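Local coordinates for proto-oncogene tyrosine-protein kinase receptor Ret (Danio rerio, PDB 7AMK) that is a receptor tyrosine kinase whose cadherin-like extracellular domains take part in recognising GDNF bound to its co-receptor GFR alpha 1, at residues 242-247 / 355-360. The protein carries 4 engineered substitutions. Residues are numbered along the deposited sequence; the frame is centred on the assembly and turned at random.
With NAG (2-acetamido-2-deoxy-beta-D-glucopyranose), chain F; FUC (alpha-L-fucopyranose), chain B.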
# COMPACT_ATOMS: atom_id res chain seq x y z
N GLU A 242 -2.00 10.38 16.40
CA GLU A 242 -2.26 9.13 15.71
C GLU A 242 -1.56 8.02 16.49
O GLU A 242 -0.37 8.12 16.79
CB GLU A 242 -1.76 9.20 14.27
CG GLU A 242 -2.00 7.94 13.45
CD GLU A 242 -3.46 7.74 13.10
OE1 GLU A 242 -4.31 8.45 13.68
OE2 GLU A 242 -3.74 6.89 12.24
N ASP A 243 -2.32 6.98 16.85
CA ASP A 243 -1.77 5.81 17.52
C ASP A 243 -1.19 4.86 16.49
O ASP A 243 -1.87 4.47 15.53
CB ASP A 243 -2.84 5.10 18.35
CG ASP A 243 -3.22 5.87 19.63
OD1 ASP A 243 -2.61 6.91 19.94
OD2 ASP A 243 -4.16 5.42 20.33
N VAL A 244 0.08 4.50 16.66
CA VAL A 244 0.79 3.62 15.74
C VAL A 244 1.30 2.40 16.48
O VAL A 244 1.93 2.51 17.54
CB VAL A 244 1.95 4.35 15.05
CG1 VAL A 244 2.90 3.33 14.43
CG2 VAL A 244 1.42 5.34 14.02
N LEU A 245 1.02 1.22 15.92
CA LEU A 245 1.53 -0.04 16.41
C LEU A 245 2.47 -0.62 15.37
O LEU A 245 2.10 -0.73 14.20
CB LEU A 245 0.39 -1.03 16.71
CG LEU A 245 0.86 -2.39 17.27
CD1 LEU A 245 1.57 -2.24 18.62
CD2 LEU A 245 -0.26 -3.44 17.38
N VAL A 246 3.69 -0.94 15.79
CA VAL A 246 4.65 -1.67 14.98
C VAL A 246 4.81 -3.06 15.59
O VAL A 246 5.30 -3.19 16.72
CB VAL A 246 6.00 -0.97 14.90
CG1 VAL A 246 6.93 -1.78 13.99
CG2 VAL A 246 5.84 0.46 14.43
N GLU A 247 4.42 -4.09 14.84
CA GLU A 247 4.49 -5.46 15.33
C GLU A 247 4.93 -6.37 14.19
O GLU A 247 6.11 -6.38 13.83
CB GLU A 247 3.14 -5.90 15.92
CG GLU A 247 3.18 -7.29 16.59
CD GLU A 247 1.98 -7.57 17.49
OE1 GLU A 247 0.96 -6.85 17.39
OE2 GLU A 247 2.05 -8.51 18.30
N PHE A 355 2.65 11.44 17.08
CA PHE A 355 2.56 10.03 16.75
C PHE A 355 2.86 9.26 18.02
O PHE A 355 3.96 9.36 18.57
CB PHE A 355 3.50 9.66 15.60
CG PHE A 355 3.06 10.22 14.26
CD1 PHE A 355 2.12 9.55 13.49
CD2 PHE A 355 3.60 11.41 13.77
CE1 PHE A 355 1.71 10.06 12.25
CE2 PHE A 355 3.20 11.92 12.53
CZ PHE A 355 2.25 11.24 11.78
N ASN A 356 1.85 8.53 18.51
CA ASN A 356 1.93 7.73 19.73
C ASN A 356 2.30 6.31 19.31
O ASN A 356 1.44 5.53 18.92
CB ASN A 356 0.60 7.77 20.48
CG ASN A 356 0.63 6.97 21.75
OD1 ASN A 356 1.70 6.74 22.30
ND2 ASN A 356 -0.53 6.55 22.22
N VAL A 357 3.59 5.98 19.38
CA VAL A 357 4.12 4.78 18.73
C VAL A 357 4.35 3.68 19.77
O VAL A 357 5.04 3.89 20.77
CB VAL A 357 5.43 5.09 17.99
CG1 VAL A 357 5.98 3.81 17.33
CG2 VAL A 357 5.23 6.22 16.98
N THR A 358 3.78 2.51 19.50
CA THR A 358 4.07 1.29 20.24
C THR A 358 4.79 0.33 19.31
O THR A 358 4.24 -0.05 18.27
CB THR A 358 2.79 0.65 20.79
OG1 THR A 358 2.30 1.43 21.88
CG2 THR A 358 3.06 -0.77 21.28
N VAL A 359 6.02 -0.05 19.66
CA VAL A 359 6.77 -1.06 18.92
C VAL A 359 6.89 -2.29 19.81
O VAL A 359 7.63 -2.28 20.80
CB VAL A 359 8.14 -0.55 18.47
CG1 VAL A 359 8.89 -1.63 17.68
CG2 VAL A 359 7.99 0.74 17.66
N LEU A 360 6.16 -3.36 19.46
CA LEU A 360 6.29 -4.59 20.22
C LEU A 360 7.35 -5.48 19.59
O LEU A 360 7.60 -5.39 18.38
CB LEU A 360 4.97 -5.35 20.25
CG LEU A 360 3.72 -4.53 20.54
CD1 LEU A 360 2.51 -5.27 20.04
CD2 LEU A 360 3.59 -4.28 22.02
C1 NAG F . -0.62 5.77 23.44
C2 NAG F . -1.52 6.47 24.47
C3 NAG F . -1.72 5.59 25.71
C4 NAG F . -2.15 4.18 25.32
C5 NAG F . -1.16 3.60 24.32
C6 NAG F . -1.54 2.22 23.85
C7 NAG F . -1.45 8.92 24.42
C8 NAG F . -0.75 10.15 24.93
N2 NAG F . -0.96 7.76 24.86
O3 NAG F . -2.72 6.19 26.53
O4 NAG F . -2.18 3.36 26.48
O5 NAG F . -1.12 4.45 23.17
O6 NAG F . -2.53 2.28 22.84
O7 NAG F . -2.40 8.98 23.64
C1 FUC B . -2.94 0.96 22.43
C2 FUC B . -4.46 0.99 22.24
C3 FUC B . -4.84 1.97 21.11
C4 FUC B . -4.11 1.58 19.81
C5 FUC B . -2.60 1.43 20.08
C6 FUC B . -1.85 0.83 18.91
O2 FUC B . -5.11 1.32 23.46
O3 FUC B . -6.24 1.93 20.84
O4 FUC B . -4.64 0.35 19.31
O5 FUC B . -2.31 0.60 21.22
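Asp243 and Asn356 stand side by side on neighbouring parallel strands, their side chains pointing the same way, in the pairing by which an edge strand joins the last strand of a cadherin-like beta sandwich, here the third such domain of the receptor. The strand directions differ by 18°, and five backbone hydrogen bonds run from Asn356 N on Glu242 O to Leu360 N on Val246 O. Asn356 carries an N-linked glycan, with ND2 bonded covalently to NAG C1. Followed outward, Asp243 first sets CB against the fucose, 4.0 Å from FUC C4. Its CG then stands anti to the carbonyl carbon (chi1 -73°), which carries the carboxylate alongside the asparagine amide. There Asn356 ND2 donates to Asp243 OD1 at 3.1 Å with an N-H...O angle of 154°, coming from above the carboxylate plane, while Asp243 OD1 lies close to the plane of the amide; Asp243 OD2 rests 3.6 Å from FUC C3. With an alanine here, the amide N-H of the glycosylated asparagine would probably lose this acceptor and the fucose its carboxylate neighbour, leaving the sugar stem freer to turn. On the same face, Leu245 CB touches FUC C6. The other face turns inward: Val244 and Val246 reach Phe256 of strand 255-263 in the opposing sheet, and Val246 CB packs 3.8 Å from Val359 CG2. Beyond the strands, Leu360 CD1 approaches the Glu247 carboxylate, and back on the glycan face Leu245 CD1 presses against Thr358 CG2 at a tight 3.4 Å.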